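Local coordinates for mevalonate kinase, putative (PDB 2HFS), which probably catalyses the ATP-dependent phosphorylation of (R)-mevalonate to (R)-5-phosphomevalonate, an early step of isoprenoid and sterol biosynthesis, at residues Val30-Gly40 with Ala161-Arg172. Sequence-based numbering, arbitrary orientation. Where two conformers were deposited one is given.
Sequences VVHGAEAIVAG and AATYGGLILYRR
Ala36, Val38 and Gly40 pair in antiparallel fashion with Tyr170, Ile168 and Gly166, each couple closed by two backbone hydrogen bonds. The bond from Val38 N to Ile168 O (2.9 Å) is almost straight, 177° at the hydrogen, and lies in the carbonyl plane. Between these pairs, Ile37 faces Leu169 and Ala39 faces Leu167, their alpha carbons directed at carbonyl oxygens of the partner strand.

Apolar contacts form on both faces of the sheet. On one, Val30 reaches in from the 3-10 turn before the strand: its CG2, anti to the backbone N, sits over the centre of the Tyr170 ring, 3.7 Å from CZ, in a CH-pi contact. Ala36 CB and Val38 CG2 both meet Tyr170 CD1, at 3.6 and 3.7 Å, and Phe179 meets the same ring. At the far end, Gly40 leaves room for Gly165 and Ala161 where helix 157-164 turns into the strand. On the other face, Leu167 CD2 touches Ala39 CB at 3.7 Å.

Polar groups tie the opposite end. Glu35 OE2 forms a long salt bridge with Arg171 NH1 (3.4 Å), the carboxylate and guanidinium planes turned 58° apart, and one water also joins these two atoms. Glu35 OE1 pairs with Arg234 of helix 216-239. A second water accepts from Arg172 N and donates to Val30 O and Ala34 O, linking turn and strand.

Continued by strands 17-25 and 177-182 on either side, this antiparallel pairing belongs to the mixed sheet of the N-terminal domain of the GHMP kinase fold.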
loop_
_atom_site.group_PDB
_atom_site.type_symbol
_atom_site.label_atom_id
_atom_site.label_comp_id
_atom_site.label_asym_id
_atom_site.label_seq_id
_atom_site.Cartn_x
_atom_site.Cartn_y
_atom_site.Cartn_z
ATOM N N VAL A 30 3.376 8.125 12.636
ATOM C CA VAL A 30 3.523 6.749 13.099
ATOM C C VAL A 30 4.971 6.399 13.505
ATOM O O VAL A 30 5.193 5.622 14.445
ATOM C CB VAL A 30 2.996 5.764 12.022
ATOM C CG1 VAL A 30 3.863 5.828 10.738
ATOM C CG2 VAL A 30 2.910 4.352 12.563
ATOM N N VAL A 31 5.938 6.965 12.786
ATOM C CA VAL A 31 7.358 6.824 13.100
ATOM C C VAL A 31 7.649 7.271 14.542
ATOM O O VAL A 31 8.572 6.763 15.179
ATOM C CB VAL A 31 8.216 7.602 12.073
ATOM C CG1 VAL A 31 9.700 7.661 12.460
ATOM C CG2 VAL A 31 8.042 6.988 10.689
ATOM N N HIS A 32 6.825 8.192 15.048
ATOM C CA HIS A 32 7.031 8.796 16.363
ATOM C C HIS A 32 6.040 8.302 17.409
ATOM O O HIS A 32 5.911 8.892 18.496
ATOM C CB HIS A 32 7.042 10.323 16.226
ATOM C CG HIS A 32 8.123 10.808 15.317
ATOM N ND1 HIS A 32 9.327 11.284 15.785
ATOM C CD2 HIS A 32 8.215 10.806 13.965
ATOM C CE1 HIS A 32 10.099 11.603 14.760
ATOM N NE2 HIS A 32 9.458 11.301 13.646
ATOM N N GLY A 33 5.340 7.220 17.068
ATOM C CA GLY A 33 4.554 6.470 18.038
ATOM C C GLY A 33 3.060 6.641 17.918
ATOM O O GLY A 33 2.315 6.114 18.736
ATOM N N ALA A 34 2.621 7.376 16.898
ATOM C CA ALA A 34 1.196 7.646 16.709
ATOM C C ALA A 34 0.543 6.447 16.044
ATOM O O ALA A 34 1.211 5.661 15.386
ATOM C CB ALA A 34 1.006 8.911 15.867
ATOM N N GLU A 35 -0.758 6.287 16.231
ATOM C CA GLU A 35 -1.486 5.213 15.553
ATOM C C GLU A 35 -1.723 5.626 14.099
ATOM O O GLU A 35 -1.913 6.810 13.813
ATOM C CB GLU A 35 -2.824 4.942 16.236
ATOM C CG GLU A 35 -2.761 4.654 17.739
ATOM C CD GLU A 35 -4.102 4.227 18.318
ATOM O OE1 GLU A 35 -5.147 4.337 17.639
ATOM O OE2 GLU A 35 -4.124 3.767 19.471
ATOM N N ALA A 36 -1.699 4.651 13.191
ATOM C CA ALA A 36 -1.967 4.886 11.771
ATOM C C ALA A 36 -3.095 3.977 11.274
ATOM O O ALA A 36 -3.332 2.905 11.826
ATOM C CB ALA A 36 -0.690 4.684 10.935
ATOM N N ILE A 37 -3.822 4.430 10.263
ATOM C CA ILE A 37 -4.857 3.624 9.658
ATOM C C ILE A 37 -4.428 3.383 8.219
ATOM O O ILE A 37 -4.255 4.324 7.433
ATOM C CB ILE A 37 -6.270 4.289 9.768
ATOM C CG1 ILE A 37 -6.643 4.572 11.242
ATOM C CG2 ILE A 37 -7.343 3.407 9.083
ATOM C CD1 ILE A 37 -7.978 5.377 11.465
ATOM N N VAL A 38 -4.227 2.110 7.907
ATOM C CA VAL A 38 -3.848 1.670 6.578
ATOM C C VAL A 38 -4.974 0.839 5.975
ATOM O O VAL A 38 -5.669 0.077 6.673
ATOM C CB VAL A 38 -2.532 0.865 6.589
ATOM C CG1 VAL A 38 -2.147 0.455 5.179
ATOM C CG2 VAL A 38 -1.408 1.676 7.225
ATOM N N ALA A 39 -5.164 1.004 4.674
ATOM C CA ALA A 39 -6.263 0.362 4.005
ATOM C C ALA A 39 -5.716 -0.578 2.954
ATOM O O ALA A 39 -5.015 -0.142 2.026
ATOM C CB ALA A 39 -7.165 1.396 3.402
ATOM N N GLY A 40 -6.000 -1.863 3.119
ATOM C CA GLY A 40 -5.712 -2.855 2.086
ATOM C C GLY A 40 -6.883 -2.896 1.127
ATOM O O GLY A 40 -7.991 -3.312 1.501
ATOM N N ALA A 161 -1.000 -5.249 4.965
ATOM C CA ALA A 161 -2.182 -4.881 4.185
ATOM C C ALA A 161 -2.373 -5.823 2.986
ATOM O O ALA A 161 -3.486 -6.265 2.689
ATOM C CB ALA A 161 -2.050 -3.428 3.678
ATOM N N ALA A 162 -1.281 -6.110 2.286
ATOM C CA ALA A 162 -1.335 -7.004 1.133
ATOM C C ALA A 162 -1.792 -8.436 1.496
ATOM O O ALA A 162 -2.517 -9.082 0.729
ATOM C CB ALA A 162 0.018 -7.011 0.416
ATOM N N THR A 163 -1.394 -8.918 2.666
ATOM C CA THR A 163 -1.767 -10.270 3.091
ATOM C C THR A 163 -3.204 -10.359 3.600
ATOM O O THR A 163 -3.930 -11.303 3.261
ATOM C CB THR A 163 -0.832 -10.786 4.189
ATOM O OG1 THR A 163 -0.807 -9.842 5.261
ATOM C CG2 THR A 163 0.602 -10.832 3.708
ATOM N N TYR A 164 -3.602 -9.386 4.421
ATOM C CA TYR A 164 -4.894 -9.438 5.117
ATOM C C TYR A 164 -6.009 -8.620 4.473
ATOM O O TYR A 164 -7.162 -8.941 4.667
ATOM C CB TYR A 164 -4.758 -8.995 6.600
ATOM C CG TYR A 164 -3.885 -9.896 7.448
ATOM C CD1 TYR A 164 -4.374 -11.110 7.946
ATOM C CD2 TYR A 164 -2.552 -9.562 7.707
ATOM C CE1 TYR A 164 -3.561 -11.952 8.721
ATOM C CE2 TYR A 164 -1.732 -10.390 8.458
ATOM C CZ TYR A 164 -2.240 -11.586 8.962
ATOM O OH TYR A 164 -1.420 -12.394 9.704
ATOM N N GLY A 165 -5.672 -7.546 3.758
ATOM C CA GLY A 165 -6.677 -6.595 3.251
ATOM C C GLY A 165 -7.437 -5.853 4.352
ATOM O O GLY A 165 -7.138 -6.013 5.541
ATOM N N GLY A 166 -8.409 -5.036 3.950
ATOM C CA GLY A 166 -9.294 -4.339 4.896
ATOM C C GLY A 166 -8.627 -3.148 5.564
ATOM O O GLY A 166 -7.596 -2.689 5.109
ATOM N N LEU A 167 -9.239 -2.625 6.623
ATOM C CA LEU A 167 -8.636 -1.550 7.393
ATOM C C LEU A 167 -7.811 -2.145 8.510
ATOM O O LEU A 167 -8.175 -3.183 9.081
ATOM C CB LEU A 167 -9.694 -0.613 7.966
ATOM C CG LEU A 167 -10.560 0.171 6.990
ATOM C CD1 LEU A 167 -11.449 1.117 7.775
ATOM C CD2 LEU A 167 -9.750 0.948 5.940
ATOM N N ILE A 168 -6.699 -1.482 8.806
ATOM C CA ILE A 168 -5.682 -2.004 9.709
ATOM C C ILE A 168 -5.115 -0.879 10.555
ATOM O O ILE A 168 -4.658 0.136 10.026
ATOM C CB ILE A 168 -4.567 -2.705 8.909
ATOM C CG1 ILE A 168 -5.145 -3.936 8.197
ATOM C CG2 ILE A 168 -3.350 -3.065 9.808
ATOM C CD1 ILE A 168 -4.166 -4.717 7.363
ATOM N N LEU A 169 -5.144 -1.087 11.869
ATOM C CA LEU A 169 -4.518 -0.178 12.816
ATOM C C LEU A 169 -3.047 -0.542 12.948
ATOM O O LEU A 169 -2.702 -1.689 13.260
ATOM C CB LEU A 169 -5.226 -0.257 14.175
ATOM C CG LEU A 169 -4.997 0.855 15.205
ATOM C CD1 LEU A 169 -5.602 2.189 14.727
ATOM C CD2 LEU A 169 -5.607 0.431 16.542
ATOM N N TYR A 170 -2.189 0.446 12.709
ATOM C CA TYR A 170 -0.744 0.263 12.604
ATOM C C TYR A 170 -0.042 1.205 13.562
ATOM O O TYR A 170 -0.231 2.420 13.505
ATOM C CB TYR A 170 -0.328 0.495 11.139
ATOM C CG TYR A 170 1.096 0.955 10.796
ATOM C CD1 TYR A 170 1.291 1.886 9.774
ATOM C CD2 TYR A 170 2.227 0.428 11.422
ATOM C CE1 TYR A 170 2.555 2.308 9.403
ATOM C CE2 TYR A 170 3.513 0.843 11.054
ATOM C CZ TYR A 170 3.662 1.785 10.041
ATOM O OH TYR A 170 4.908 2.231 9.645
ATOM N N ARG A 171 0.733 0.633 14.481
ATOM C CA ARG A 171 1.502 1.445 15.424
ATOM C C ARG A 171 2.803 0.779 15.851
ATOM O O ARG A 171 2.900 -0.447 15.903
ATOM C CB ARG A 171 0.657 1.829 16.648
ATOM C CG ARG A 171 0.173 0.676 17.500
ATOM C CD ARG A 171 -0.546 1.121 18.764
ATOM N NE ARG A 171 0.377 1.695 19.741
ATOM C CZ ARG A 171 0.016 2.446 20.778
ATOM N NH1 ARG A 171 -1.261 2.742 20.988
ATOM N NH2 ARG A 171 0.941 2.917 21.602
ATOM N N ARG A 172 3.802 1.604 16.142
ATOM C CA ARG A 172 5.036 1.136 16.761
ATOM C C ARG A 172 4.844 0.933 18.273
ATOM O O ARG A 172 4.947 1.881 19.060
ATOM C CB ARG A 172 6.185 2.098 16.461
ATOM C CG ARG A 172 7.055 1.667 15.295
ATOM C CD ARG A 172 6.706 2.277 13.960
ATOM N NE ARG A 172 7.889 2.366 13.103
ATOM C CZ ARG A 172 7.883 2.807 11.851
ATOM N NH1 ARG A 172 6.749 3.200 11.281
ATOM N NH2 ARG A 172 9.015 2.852 11.160
HETATM O O HOH W 1 3.510 4.215 15.866
HETATM O O HOH W 2 -3.734 1.321 19.891
#